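Local coordinates for protein insecticidal Delta-Endotoxin Cry8Ea1 (Bacillus Thuringiensis, PDB 3EB7) that kills susceptible insect larvae, probably by inserting helices of its N-terminal domain into midgut cell membranes to form pores, as in other three-domain Cry toxins, at residues 148-153 with 165-170; 87-92 with 155-160; 222-227 with 232-237; 79-84 with 113-118. All blocks are in the same frame, centred on the assembly; numbering follows the deposited sequence.

Contact 1: 148-153 with 165-170; sequences KDASIF and NNYYNR
Ala150 lays its methyl against the root of the Tyr167 side chain, with CB 3.9 Å from Tyr167 CB and the same distance from CD2 on the near flank of the ring. The methyl approaches the ring obliquely. Tyr167 carries CG anti to its own carbonyl carbon (chi1 -78°), whereas its neighbour Tyr168 has CG anti to the backbone N (chi1 -177°). These differing torsions add to the divergence of neighbouring helix positions; the rings point apart, and the helix segment 148-153 faces the gap between them. Beside the second ring, Ser151 OG lies 3.9 Å from Tyr168 CD2, a van der Waals approach and not a polar bond. The small residues Ala150 and Ser151 let the backbones come close, the CA atoms of Ala150 and Tyr167 being 6.8 Å apart, as are those of Ser151 and Tyr168.

Both rings are held beyond this interface. Tyr168 OH is hydrogen-bonded to Asp226 and its ring takes part in a cation-pi contact with Arg228, while Tyr167 meets Phe109 and Phe159 edge to face. Ala150 also touches Phe109 of helix 99-119, so the small methyl lies where three helices converge. Close helix-helix packing of this kind, small residues facing large aromatic ones, joins consecutive helices 133-153 and 161-191 in the alpha-helical bundle of the Cry toxin N-terminal domain.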
loop_
_atom_site.group_PDB
_atom_site.type_symbol
_atom_site.label_atom_id
_atom_site.label_comp_id
_atom_site.label_asym_id
_atom_site.label_seq_id
_atom_site.Cartn_x
_atom_site.Cartn_y
_atom_site.Cartn_z
ATOM N N LYS A 148 14.517 -9.623 14.240
ATOM C CA LYS A 148 14.480 -10.821 13.392
ATOM C C LYS A 148 15.868 -11.466 13.157
ATOM O O LYS A 148 15.973 -12.681 12.993
ATOM C CB LYS A 148 13.782 -10.489 12.103
ATOM C CG LYS A 148 13.984 -11.406 10.955
ATOM C CD LYS A 148 13.503 -10.634 9.720
ATOM C CE LYS A 148 14.199 -11.089 8.462
ATOM N NZ LYS A 148 13.766 -12.497 8.124
ATOM N N ASP A 149 16.920 -10.665 13.153
ATOM C CA ASP A 149 18.281 -11.203 13.102
ATOM C C ASP A 149 18.616 -12.069 14.320
ATOM O O ASP A 149 19.265 -13.132 14.184
ATOM C CB ASP A 149 19.287 -10.058 12.998
ATOM C CG ASP A 149 18.994 -9.147 11.841
ATOM O OD1 ASP A 149 18.282 -9.571 10.904
ATOM O OD2 ASP A 149 19.471 -7.999 11.877
ATOM N N ALA A 150 18.167 -11.619 15.491
ATOM C CA ALA A 150 18.209 -12.437 16.711
ATOM C C ALA A 150 17.588 -13.806 16.493
ATOM O O ALA A 150 18.110 -14.785 16.997
ATOM C CB ALA A 150 17.519 -11.737 17.865
ATOM N N SER A 151 16.495 -13.879 15.733
ATOM C CA SER A 151 15.856 -15.156 15.400
ATOM C C SER A 151 16.627 -16.040 14.436
ATOM O O SER A 151 16.591 -17.256 14.534
ATOM C CB SER A 151 14.465 -14.916 14.818
ATOM O OG SER A 151 13.564 -14.775 15.874
ATOM N N ILE A 152 17.278 -15.433 13.468
ATOM C CA ILE A 152 18.031 -16.186 12.466
ATOM C C ILE A 152 19.469 -16.506 12.898
ATOM O O ILE A 152 19.993 -17.554 12.534
ATOM C CB ILE A 152 18.036 -15.439 11.118
ATOM C CG1 ILE A 152 16.589 -15.178 10.684
ATOM C CG2 ILE A 152 18.718 -16.260 10.030
ATOM C CD1 ILE A 152 16.457 -13.975 9.791
ATOM N N PHE A 153 20.085 -15.625 13.690
ATOM C CA PHE A 153 21.511 -15.697 13.953
ATOM C C PHE A 153 21.856 -15.861 15.430
ATOM O O PHE A 153 23.003 -16.113 15.770
ATOM C CB PHE A 153 22.210 -14.443 13.426
ATOM C CG PHE A 153 21.909 -14.111 11.976
ATOM C CD1 PHE A 153 21.600 -12.794 11.608
ATOM C CD2 PHE A 153 21.989 -15.090 10.975
ATOM C CE1 PHE A 153 21.338 -12.451 10.285
ATOM C CE2 PHE A 153 21.728 -14.769 9.634
ATOM C CZ PHE A 153 21.391 -13.439 9.294
ATOM N N ASN A 165 14.303 -16.619 22.992
ATOM C CA ASN A 165 12.869 -16.562 23.239
ATOM C C ASN A 165 12.396 -15.201 23.714
ATOM O O ASN A 165 11.343 -14.755 23.304
ATOM C CB ASN A 165 12.428 -17.658 24.218
ATOM C CG ASN A 165 12.366 -19.042 23.557
ATOM O OD1 ASN A 165 12.195 -19.176 22.337
ATOM N ND2 ASN A 165 12.520 -20.078 24.376
ATOM N N ASN A 166 13.163 -14.553 24.584
ATOM C CA ASN A 166 12.836 -13.205 25.037
ATOM C C ASN A 166 12.775 -12.211 23.864
ATOM O O ASN A 166 11.848 -11.393 23.798
ATOM C CB ASN A 166 13.852 -12.720 26.069
ATOM C CG ASN A 166 13.688 -13.393 27.419
ATOM O OD1 ASN A 166 12.627 -13.978 27.717
ATOM N ND2 ASN A 166 14.747 -13.339 28.243
ATOM N N TYR A 167 13.765 -12.299 22.965
ATOM C CA TYR A 167 13.841 -11.453 21.773
ATOM C C TYR A 167 12.643 -11.713 20.871
ATOM O O TYR A 167 12.031 -10.775 20.368
ATOM C CB TYR A 167 15.144 -11.697 21.001
ATOM C CG TYR A 167 16.383 -11.038 21.582
ATOM C CD1 TYR A 167 16.375 -9.680 21.926
ATOM C CD2 TYR A 167 17.569 -11.763 21.767
ATOM C CE1 TYR A 167 17.476 -9.065 22.460
ATOM C CE2 TYR A 167 18.711 -11.147 22.315
ATOM C CZ TYR A 167 18.651 -9.791 22.643
ATOM O OH TYR A 167 19.747 -9.131 23.154
ATOM N N TYR A 168 12.302 -12.985 20.696
ATOM C CA TYR A 168 11.142 -13.365 19.917
ATOM C C TYR A 168 9.818 -12.900 20.550
ATOM O O TYR A 168 8.942 -12.392 19.859
ATOM C CB TYR A 168 11.118 -14.866 19.644
ATOM C CG TYR A 168 9.944 -15.229 18.762
ATOM C CD1 TYR A 168 8.781 -15.800 19.303
ATOM C CD2 TYR A 168 9.969 -14.938 17.390
ATOM C CE1 TYR A 168 7.701 -16.117 18.496
ATOM C CE2 TYR A 168 8.905 -15.225 16.593
ATOM C CZ TYR A 168 7.761 -15.823 17.153
ATOM O OH TYR A 168 6.697 -16.130 16.329
ATOM N N ASN A 169 9.680 -13.047 21.862
ATOM C CA ASN A 169 8.493 -12.569 22.524
ATOM C C ASN A 169 8.402 -11.062 22.488
ATOM O O ASN A 169 7.339 -10.515 22.369
ATOM C CB ASN A 169 8.414 -13.111 23.977
ATOM C CG ASN A 169 8.183 -14.637 24.019
ATOM O OD1 ASN A 169 7.489 -15.184 23.173
ATOM N ND2 ASN A 169 8.795 -15.315 24.978
ATOM N N ARG A 170 9.524 -10.375 22.600
ATOM C CA ARG A 170 9.480 -8.921 22.483
ATOM C C ARG A 170 9.114 -8.509 21.057
ATOM O O ARG A 170 8.351 -7.572 20.858
ATOM C CB ARG A 170 10.801 -8.303 22.927
ATOM C CG ARG A 170 10.695 -6.809 23.305
ATOM C CD ARG A 170 11.680 -6.493 24.454
ATOM N NE ARG A 170 13.008 -7.028 24.189
ATOM C CZ ARG A 170 13.956 -6.348 23.536
ATOM N NH1 ARG A 170 13.719 -5.111 23.091
ATOM N NH2 ARG A 170 15.149 -6.899 23.336
#

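Contact 2: 87-92 with 155-160; sequences TALEEW and EEWGFS
Trp157 leaves the loop with CG anti to its carbonyl carbon (chi1 -55°), which carries the indole from the backbone toward helix 65-93. Beyond CB and CG, the pyrrole edge makes the main contact: CD1 lies 3.9 Å from Trp92 CE2, and NE1 comes closer, 3.5 Å from the same CE2. NE1 sits 3.4 Å above the Trp92 ring plane, over its centre. This is a T-shaped pair, with the edge of Trp157 directed at the face of Trp92 and the planes at 80°; the five-membered ring of Trp157 and the six-membered ring of Trp92 have centroids 4.5 Å apart. Farther along the indole, CZ2 reaches Leu89 CD2 at 4.2 Å, a looser apolar touch one helical turn before Trp92.

Glu156 approaches Trp92 from another direction. Its CG lies 3.8 Å from Trp92 CZ2, at the ring edge and near its plane, so the aliphatic part of the glutamate borders the indole. A type I turn from Glu155 to Gly158 presents the two residues together. Around them, Trp92 also meets Phe153 edge to face and touches Val26 of helix 26-40, while Trp157 rests on Val105 of helix 99-119; the loop joining helices 133-153 and 161-191 thus packs against the C-terminal end of helix 65-93.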
loop_
_atom_site.group_PDB
_atom_site.type_symbol
_atom_site.label_atom_id
_atom_site.label_comp_id
_atom_site.label_asym_id
_atom_site.label_seq_id
_atom_site.Cartn_x
_atom_site.Cartn_y
_atom_site.Cartn_z
ATOM N N THR A 87 29.332 -3.481 9.591
ATOM C CA THR A 87 30.724 -3.905 9.451
ATOM C C THR A 87 31.000 -5.188 10.263
ATOM O O THR A 87 31.724 -6.061 9.795
ATOM C CB THR A 87 31.716 -2.768 9.797
ATOM O OG1 THR A 87 31.557 -1.715 8.844
ATOM C CG2 THR A 87 33.191 -3.253 9.763
ATOM N N ALA A 88 30.396 -5.295 11.448
ATOM C CA ALA A 88 30.469 -6.499 12.277
ATOM C C ALA A 88 29.776 -7.735 11.646
ATOM O O ALA A 88 30.266 -8.865 11.800
ATOM C CB ALA A 88 29.953 -6.224 13.698
ATOM N N LEU A 89 28.665 -7.519 10.932
ATOM C CA LEU A 89 28.033 -8.572 10.132
ATOM C C LEU A 89 28.899 -8.998 8.950
ATOM O O LEU A 89 28.884 -10.173 8.571
ATOM C CB LEU A 89 26.687 -8.119 9.588
ATOM C CG LEU A 89 25.494 -8.064 10.536
ATOM C CD1 LEU A 89 24.416 -7.159 9.939
ATOM C CD2 LEU A 89 24.947 -9.470 10.823
ATOM N N GLU A 90 29.626 -8.058 8.345
ATOM C CA GLU A 90 30.438 -8.396 7.180
ATOM C C GLU A 90 31.651 -9.185 7.624
ATOM O O GLU A 90 32.024 -10.153 6.971
ATOM C CB GLU A 90 30.835 -7.154 6.371
ATOM C CG GLU A 90 29.678 -6.532 5.575
ATOM C CD GLU A 90 29.933 -5.077 5.119
ATOM O OE1 GLU A 90 30.888 -4.421 5.613
ATOM O OE2 GLU A 90 29.166 -4.577 4.255
ATOM N N GLU A 91 32.234 -8.788 8.757
ATOM C CA GLU A 91 33.374 -9.500 9.317
ATOM C C GLU A 91 32.995 -10.830 9.983
ATOM O O GLU A 91 33.834 -11.715 10.113
ATOM C CB GLU A 91 34.214 -8.606 10.242
ATOM C CG GLU A 91 35.167 -7.621 9.502
ATOM C CD GLU A 91 35.841 -8.203 8.208
ATOM O OE1 GLU A 91 36.588 -9.216 8.309
ATOM O OE2 GLU A 91 35.623 -7.637 7.092
ATOM N N TRP A 92 31.735 -10.979 10.391
ATOM C CA TRP A 92 31.215 -12.276 10.822
ATOM C C TRP A 92 31.034 -13.218 9.639
ATOM O O TRP A 92 31.441 -14.376 9.709
ATOM C CB TRP A 92 29.892 -12.137 11.591
ATOM C CG TRP A 92 29.231 -13.450 11.927
ATOM C CD1 TRP A 92 29.775 -14.482 12.649
ATOM C CD2 TRP A 92 27.904 -13.870 11.578
ATOM N NE1 TRP A 92 28.883 -15.525 12.747
ATOM C CE2 TRP A 92 27.724 -15.179 12.111
ATOM C CE3 TRP A 92 26.859 -13.283 10.854
ATOM C CZ2 TRP A 92 26.538 -15.906 11.950
ATOM C CZ3 TRP A 92 25.680 -14.005 10.686
ATOM C CH2 TRP A 92 25.527 -15.309 11.237
ATOM N N GLU A 155 21.368 -18.101 17.919
ATOM C CA GLU A 155 22.005 -19.319 18.382
ATOM C C GLU A 155 23.469 -19.380 17.913
ATOM O O GLU A 155 24.374 -19.614 18.724
ATOM C CB GLU A 155 21.183 -20.532 17.954
ATOM C CG GLU A 155 21.984 -21.717 17.448
ATOM C CD GLU A 155 21.209 -22.495 16.387
ATOM O OE1 GLU A 155 21.723 -22.644 15.234
ATOM O OE2 GLU A 155 20.074 -22.926 16.714
ATOM N N GLU A 156 23.681 -19.136 16.617
ATOM C CA GLU A 156 25.012 -18.960 16.008
ATOM C C GLU A 156 25.968 -18.028 16.773
ATOM O O GLU A 156 27.164 -18.327 16.894
ATOM C CB GLU A 156 24.826 -18.465 14.582
ATOM C CG GLU A 156 25.631 -19.214 13.583
ATOM C CD GLU A 156 24.805 -19.802 12.439
ATOM O OE1 GLU A 156 25.167 -20.934 12.018
ATOM O OE2 GLU A 156 23.822 -19.161 11.959
ATOM N N TRP A 157 25.437 -16.919 17.301
ATOM C CA TRP A 157 26.217 -15.969 18.093
ATOM C C TRP A 157 26.299 -16.361 19.552
ATOM O O TRP A 157 26.872 -15.619 20.355
ATOM C CB TRP A 157 25.635 -14.553 18.043
ATOM C CG TRP A 157 25.449 -13.967 16.673
ATOM C CD1 TRP A 157 26.109 -14.318 15.513
ATOM C CD2 TRP A 157 24.558 -12.898 16.317
ATOM N NE1 TRP A 157 25.674 -13.533 14.468
ATOM C CE2 TRP A 157 24.729 -12.653 14.933
ATOM C CE3 TRP A 157 23.648 -12.117 17.034
ATOM C CZ2 TRP A 157 24.002 -11.672 14.254
ATOM C CZ3 TRP A 157 22.931 -11.139 16.367
ATOM C CH2 TRP A 157 23.103 -10.929 14.984
ATOM N N GLY A 158 25.703 -17.494 19.914
ATOM C CA GLY A 158 25.790 -17.977 21.289
ATOM C C GLY A 158 24.812 -17.388 22.302
ATOM O O GLY A 158 25.069 -17.407 23.534
ATOM N N PHE A 159 23.682 -16.878 21.820
ATOM C CA PHE A 159 22.614 -16.530 22.742
ATOM C C PHE A 159 22.038 -17.815 23.315
ATOM O O PHE A 159 22.040 -18.858 22.650
ATOM C CB PHE A 159 21.514 -15.713 22.072
ATOM C CG PHE A 159 21.866 -14.273 21.869
ATOM C CD1 PHE A 159 21.877 -13.727 20.585
ATOM C CD2 PHE A 159 22.163 -13.450 22.956
ATOM C CE1 PHE A 159 22.188 -12.382 20.364
ATOM C CE2 PHE A 159 22.476 -12.092 22.761
ATOM C CZ PHE A 159 22.493 -11.556 21.459
ATOM N N SER A 160 21.577 -17.742 24.563
ATOM C CA SER A 160 20.867 -18.855 25.164
ATOM C C SER A 160 19.467 -18.923 24.580
ATOM O O SER A 160 18.968 -17.957 23.968
ATOM C CB SER A 160 20.830 -18.737 26.697
ATOM O OG SER A 160 20.187 -17.552 27.129
#

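Contact 3: 222-227 with 232-237; sequences FPMYDM and METKAQ
Met224 makes the apolar contacts between these segments, reaching two side chains of 232-237 with different parts of its chain. Its CG faces the methyl of Thr234, 4.1 Å from CG2, and the terminal CE lies 3.9 Å from Ala236 CB. Bends at chi2 (68°) and chi3 (86°) turn the outer part of the chain so that it runs beside 234-236, with CG at Thr234 and CE at Ala236. Thr234 and Ala236 both direct their beta carbons toward 222-227, and the Thr234 side chain crosses that of Met224 at about a right angle.

The polar bonds lie within each segment or lead out of the pair. Thr234 OG1 donates to Met232 O at 3.1 Å, in the carbonyl plane and with a C=O...donor angle of 158°. With its hydroxyl so occupied, Thr234 offers CG2 to the methionine. In 222-227, Tyr225 N bonds to Phe222 O as part of a short 3-10 turn. The backbone of Glu233 and Lys235 pairs with Ile448, placing strand 234-235 beside strand 448-452, and Gln450 from that strand touches Met224, Thr234 and Ala236.

Chemically, then, the buried contact between 222-227 and 232-237 is made by apolar groups and so rests on dispersion and fit, while directional bonds fix the strand to the C-terminal sheet.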
loop_
_atom_site.group_PDB
_atom_site.type_symbol
_atom_site.label_atom_id
_atom_site.label_comp_id
_atom_site.label_asym_id
_atom_site.label_seq_id
_atom_site.Cartn_x
_atom_site.Cartn_y
_atom_site.Cartn_z
ATOM N N PHE A 222 5.181 -5.732 8.662
ATOM C CA PHE A 222 5.724 -6.081 9.995
ATOM C C PHE A 222 5.533 -7.551 10.410
ATOM O O PHE A 222 6.445 -8.135 10.998
ATOM C CB PHE A 222 5.176 -5.157 11.101
ATOM C CG PHE A 222 5.725 -3.740 11.062
ATOM C CD1 PHE A 222 5.180 -2.759 11.897
ATOM C CD2 PHE A 222 6.793 -3.386 10.203
ATOM C CE1 PHE A 222 5.653 -1.472 11.892
ATOM C CE2 PHE A 222 7.289 -2.083 10.207
ATOM C CZ PHE A 222 6.706 -1.123 11.037
ATOM N N PRO A 223 4.335 -8.140 10.150
ATOM C CA PRO A 223 4.136 -9.557 10.556
ATOM C C PRO A 223 5.052 -10.546 9.863
ATOM O O PRO A 223 5.330 -11.632 10.404
ATOM C CB PRO A 223 2.670 -9.839 10.149
ATOM C CG PRO A 223 2.025 -8.456 10.070
ATOM C CD PRO A 223 3.106 -7.560 9.560
ATOM N N MET A 224 5.513 -10.210 8.666
ATOM C CA MET A 224 6.363 -11.133 7.923
ATOM C C MET A 224 7.819 -11.076 8.397
ATOM O O MET A 224 8.683 -11.793 7.852
ATOM C CB MET A 224 6.248 -10.935 6.417
ATOM C CG MET A 224 4.967 -11.500 5.774
ATOM S SD MET A 224 3.480 -10.584 6.283
ATOM C CE MET A 224 3.449 -9.239 5.088
ATOM N N TYR A 225 8.097 -10.251 9.415
ATOM C CA TYR A 225 9.426 -10.284 10.060
ATOM C C TYR A 225 9.506 -11.343 11.143
ATOM O O TYR A 225 10.567 -11.544 11.733
ATOM C CB TYR A 225 9.805 -8.947 10.667
ATOM C CG TYR A 225 9.833 -7.794 9.711
ATOM C CD1 TYR A 225 9.765 -6.476 10.198
ATOM C CD2 TYR A 225 9.908 -8.010 8.304
ATOM C CE1 TYR A 225 9.784 -5.400 9.343
ATOM C CE2 TYR A 225 9.914 -6.934 7.419
ATOM C CZ TYR A 225 9.855 -5.626 7.959
ATOM O OH TYR A 225 9.873 -4.568 7.118
ATOM N N ASP A 226 8.376 -11.992 11.408
ATOM C CA ASP A 226 8.281 -13.158 12.272
ATOM C C ASP A 226 8.776 -14.388 11.497
ATOM O O ASP A 226 8.115 -14.879 10.578
ATOM C CB ASP A 226 6.826 -13.324 12.700
ATOM C CG ASP A 226 6.584 -14.519 13.591
ATOM O OD1 ASP A 226 5.430 -14.651 13.982
ATOM O OD2 ASP A 226 7.502 -15.310 13.925
ATOM N N MET A 227 9.953 -14.868 11.871
ATOM C CA MET A 227 10.567 -15.956 11.123
ATOM C C MET A 227 10.091 -17.355 11.532
ATOM O O MET A 227 10.362 -18.317 10.826
ATOM C CB MET A 227 12.100 -15.830 11.103
ATOM C CG MET A 227 12.599 -14.545 10.377
ATOM S SD MET A 227 12.166 -14.252 8.588
ATOM C CE MET A 227 10.450 -13.786 8.548
ATOM N N MET A 232 10.323 -18.958 5.424
ATOM C CA MET A 232 10.848 -18.984 4.083
ATOM C C MET A 232 10.302 -17.800 3.300
ATOM O O MET A 232 9.325 -17.163 3.699
ATOM C CB MET A 232 10.483 -20.307 3.372
ATOM C CG MET A 232 9.050 -20.406 2.905
ATOM S SD MET A 232 8.511 -22.075 2.446
ATOM C CE MET A 232 7.922 -22.691 4.023
ATOM N N GLU A 233 10.945 -17.537 2.170
ATOM C CA GLU A 233 10.528 -16.512 1.227
ATOM C C GLU A 233 8.996 -16.405 1.084
ATOM O O GLU A 233 8.298 -17.418 0.855
ATOM C CB GLU A 233 11.199 -16.789 -0.117
ATOM C CG GLU A 233 10.940 -15.709 -1.144
ATOM C CD GLU A 233 12.016 -15.665 -2.210
ATOM O OE1 GLU A 233 11.684 -15.284 -3.361
ATOM O OE2 GLU A 233 13.189 -16.012 -1.884
ATOM N N THR A 234 8.498 -15.175 1.218
ATOM C CA THR A 234 7.058 -14.868 1.172
ATOM C C THR A 234 6.686 -13.809 0.119
ATOM O O THR A 234 7.327 -12.766 0.048
ATOM C CB THR A 234 6.585 -14.361 2.561
ATOM O OG1 THR A 234 6.846 -15.382 3.521
ATOM C CG2 THR A 234 5.076 -14.007 2.578
ATOM N N LYS A 235 5.629 -14.077 -0.663
ATOM C CA LYS A 235 5.089 -13.115 -1.632
ATOM C C LYS A 235 3.913 -12.316 -1.055
ATOM O O LYS A 235 2.779 -12.795 -1.096
ATOM C CB LYS A 235 4.624 -13.818 -2.926
ATOM C CG LYS A 235 5.699 -14.507 -3.781
ATOM C CD LYS A 235 6.906 -13.598 -4.157
ATOM C CE LYS A 235 6.509 -12.409 -5.030
ATOM N NZ LYS A 235 7.005 -12.538 -6.427
ATOM N N ALA A 236 4.177 -11.108 -0.547
ATOM C CA ALA A 236 3.111 -10.202 -0.063
ATOM C C ALA A 236 2.543 -9.253 -1.155
ATOM O O ALA A 236 3.245 -8.851 -2.055
ATOM C CB ALA A 236 3.572 -9.386 1.178
ATOM N N GLN A 237 1.264 -8.902 -1.032
ATOM C CA GLN A 237 0.593 -8.011 -1.979
ATOM C C GLN A 237 -0.090 -6.888 -1.225
ATOM O O GLN A 237 -0.825 -7.138 -0.272
ATOM C CB GLN A 237 -0.495 -8.784 -2.746
ATOM C CG GLN A 237 -0.040 -10.122 -3.263
ATOM C CD GLN A 237 -0.920 -10.654 -4.351
ATOM O OE1 GLN A 237 -1.047 -10.045 -5.412
ATOM N NE2 GLN A 237 -1.547 -11.785 -4.100
#

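Contact 4: 79-84 with 113-118; sequences GNNYQL and DSLFTQ
A rim-to-rim aromatic contact, flanked by a smaller amide-methyl touch, joins helix 65-93 to helix 99-119, two successive members of the N-terminal bundle. The Tyr82 and Phe116 rings meet at their edges with planes at 74°, neither covering the face of the other. Tyr82 OH lies 3.3 Å from Phe116 CE1, and the ring atom Tyr82 CE1 is 3.5 Å from Phe116 CZ. The phenol oxygen is thus close to the plane of the phenylalanine, facing its C-H rim.

Together the two helices form an antiparallel hairpin within the alpha-helical bundle of three-domain Cry toxins. Both aromatic side chains reach farther into that bundle: Tyr82 meets Trp41, Phe116 stacks on His143, and each touches Leu142 of helix 133-153.

Beside this pair, Asn81 and Leu115 cross at about a right angle. Leu115 CD2 packs 3.6 Å from Asn81 ND2 and also approaches Asn81 CG, at 3.9 Å. Asn81 holds CG anti to its carbonyl carbon (chi1 -78°), and ND2 gives its hydrogen bond back to Gly77 O one turn earlier in the same helix.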
loop_
_atom_site.group_PDB
_atom_site.type_symbol
_atom_site.label_atom_id
_atom_site.label_comp_id
_atom_site.label_asym_id
_atom_site.label_seq_id
_atom_site.Cartn_x
_atom_site.Cartn_y
_atom_site.Cartn_z
ATOM N N GLY A 79 22.423 5.753 13.395
ATOM C CA GLY A 79 23.041 5.550 12.111
ATOM C C GLY A 79 24.494 5.172 12.205
ATOM O O GLY A 79 24.928 4.257 11.521
ATOM N N ASN A 80 25.248 5.879 13.044
ATOM C CA ASN A 80 26.650 5.555 13.285
ATOM C C ASN A 80 26.787 4.145 13.833
ATOM O O ASN A 80 27.674 3.405 13.431
ATOM C CB ASN A 80 27.310 6.574 14.244
ATOM C CG ASN A 80 27.354 7.995 13.661
ATOM O OD1 ASN A 80 27.577 8.199 12.451
ATOM N ND2 ASN A 80 27.130 8.984 14.522
ATOM N N ASN A 81 25.901 3.785 14.762
ATOM C CA ASN A 81 25.883 2.446 15.341
ATOM C C ASN A 81 25.432 1.346 14.379
ATOM O O ASN A 81 25.840 0.196 14.523
ATOM C CB ASN A 81 25.044 2.446 16.619
ATOM C CG ASN A 81 25.797 3.031 17.800
ATOM O OD1 ASN A 81 26.768 2.446 18.278
ATOM N ND2 ASN A 81 25.370 4.186 18.260
ATOM N N TYR A 82 24.593 1.709 13.411
ATOM C CA TYR A 82 24.226 0.817 12.321
ATOM C C TYR A 82 25.367 0.499 11.350
ATOM O O TYR A 82 25.421 -0.616 10.849
ATOM C CB TYR A 82 23.032 1.366 11.555
ATOM C CG TYR A 82 21.736 0.672 11.911
ATOM C CD1 TYR A 82 20.781 1.297 12.732
ATOM C CD2 TYR A 82 21.462 -0.627 11.420
ATOM C CE1 TYR A 82 19.586 0.644 13.059
ATOM C CE2 TYR A 82 20.293 -1.274 11.721
ATOM C CZ TYR A 82 19.358 -0.638 12.542
ATOM O OH TYR A 82 18.204 -1.296 12.837
ATOM N N GLN A 83 26.254 1.467 11.074
ATOM C CA GLN A 83 27.452 1.213 10.235
ATOM C C GLN A 83 28.350 0.152 10.871
ATOM O O GLN A 83 28.800 -0.765 10.201
ATOM C CB GLN A 83 28.271 2.481 9.987
ATOM C CG GLN A 83 27.409 3.697 9.737
ATOM C CD GLN A 83 27.683 4.346 8.405
ATOM O OE1 GLN A 83 27.398 3.766 7.335
ATOM N NE2 GLN A 83 28.225 5.573 8.447
ATOM N N LEU A 84 28.563 0.289 12.172
ATOM C CA LEU A 84 29.366 -0.625 12.958
ATOM C C LEU A 84 28.750 -2.030 13.036
ATOM O O LEU A 84 29.467 -3.024 13.012
ATOM C CB LEU A 84 29.586 -0.055 14.360
ATOM C CG LEU A 84 30.169 1.354 14.454
ATOM C CD1 LEU A 84 30.079 1.852 15.875
ATOM C CD2 LEU A 84 31.621 1.406 13.966
ATOM N N ASP A 113 19.652 -2.657 19.881
ATOM C CA ASP A 113 18.380 -2.997 20.517
ATOM C C ASP A 113 18.182 -2.067 21.719
ATOM O O ASP A 113 17.132 -1.457 21.920
ATOM C CB ASP A 113 18.367 -4.490 20.891
ATOM C CG ASP A 113 17.131 -4.891 21.677
ATOM O OD1 ASP A 113 17.261 -5.439 22.781
ATOM O OD2 ASP A 113 16.011 -4.636 21.212
ATOM N N SER A 114 19.233 -1.906 22.482
ATOM C CA SER A 114 19.184 -1.040 23.651
ATOM C C SER A 114 18.850 0.415 23.309
ATOM O O SER A 114 18.087 1.049 24.018
ATOM C CB SER A 114 20.487 -1.144 24.437
ATOM O OG SER A 114 20.810 0.109 24.996
ATOM N N LEU A 115 19.400 0.916 22.205
ATOM C CA LEU A 115 19.153 2.283 21.719
ATOM C C LEU A 115 17.706 2.447 21.210
ATOM O O LEU A 115 17.012 3.445 21.498
ATOM C CB LEU A 115 20.159 2.581 20.593
ATOM C CG LEU A 115 21.488 3.365 20.717
ATOM C CD1 LEU A 115 21.911 3.749 22.101
ATOM C CD2 LEU A 115 22.608 2.686 19.962
ATOM N N PHE A 116 17.230 1.448 20.477
ATOM C CA PHE A 116 15.851 1.432 20.037
ATOM C C PHE A 116 14.913 1.526 21.210
ATOM O O PHE A 116 14.050 2.387 21.222
ATOM C CB PHE A 116 15.556 0.211 19.178
ATOM C CG PHE A 116 15.956 0.383 17.768
ATOM C CD1 PHE A 116 16.934 -0.422 17.207
ATOM C CD2 PHE A 116 15.353 1.378 16.977
ATOM C CE1 PHE A 116 17.307 -0.255 15.861
ATOM C CE2 PHE A 116 15.702 1.557 15.647
ATOM C CZ PHE A 116 16.685 0.750 15.079
ATOM N N THR A 117 15.097 0.672 22.211
ATOM C CA THR A 117 14.305 0.744 23.443
ATOM C C THR A 117 14.317 2.137 24.097
ATOM O O THR A 117 13.280 2.610 24.545
ATOM C CB THR A 117 14.760 -0.329 24.445
ATOM O OG1 THR A 117 14.696 -1.601 23.806
ATOM C CG2 THR A 117 13.880 -0.361 25.699
ATOM N N GLN A 118 15.480 2.783 24.148
ATOM C CA GLN A 118 15.586 4.117 24.768
ATOM C C GLN A 118 14.988 5.201 23.900
ATOM O O GLN A 118 14.433 6.152 24.418
ATOM C CB GLN A 118 17.030 4.527 25.077
ATOM C CG GLN A 118 17.851 3.592 25.980
ATOM C CD GLN A 118 19.228 4.219 26.305
ATOM O OE1 GLN A 118 19.993 4.591 25.409
ATOM N NE2 GLN A 118 19.521 4.360 27.601
#

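Overall arrangement
Contacts 1, 2 and 4 lie in the N-terminal helical bundle, with centres 13 to 16 Å apart. Contact 1 is joined to each of the others. Its Phe153 packs on Trp92 of contact 2, with Phe153 CD2 to Trp92 CH2 at 3.6 Å, and its Tyr167 on Phe159 of the same contact. A salt bridge from Arg170 NH2 to Asp113 OD1, 2.6 Å, leads to contact 4. The hydrogen bond between Tyr168 OH and Asp226 OD2, 2.7 Å, leads to contact 3 at the boundary with the sheet domains. Contacts 2 and 4 share helix 65-93, whereas contact 3 stays about 12 Å from contact 2 and about 10 Å from contact 4, nearest atoms.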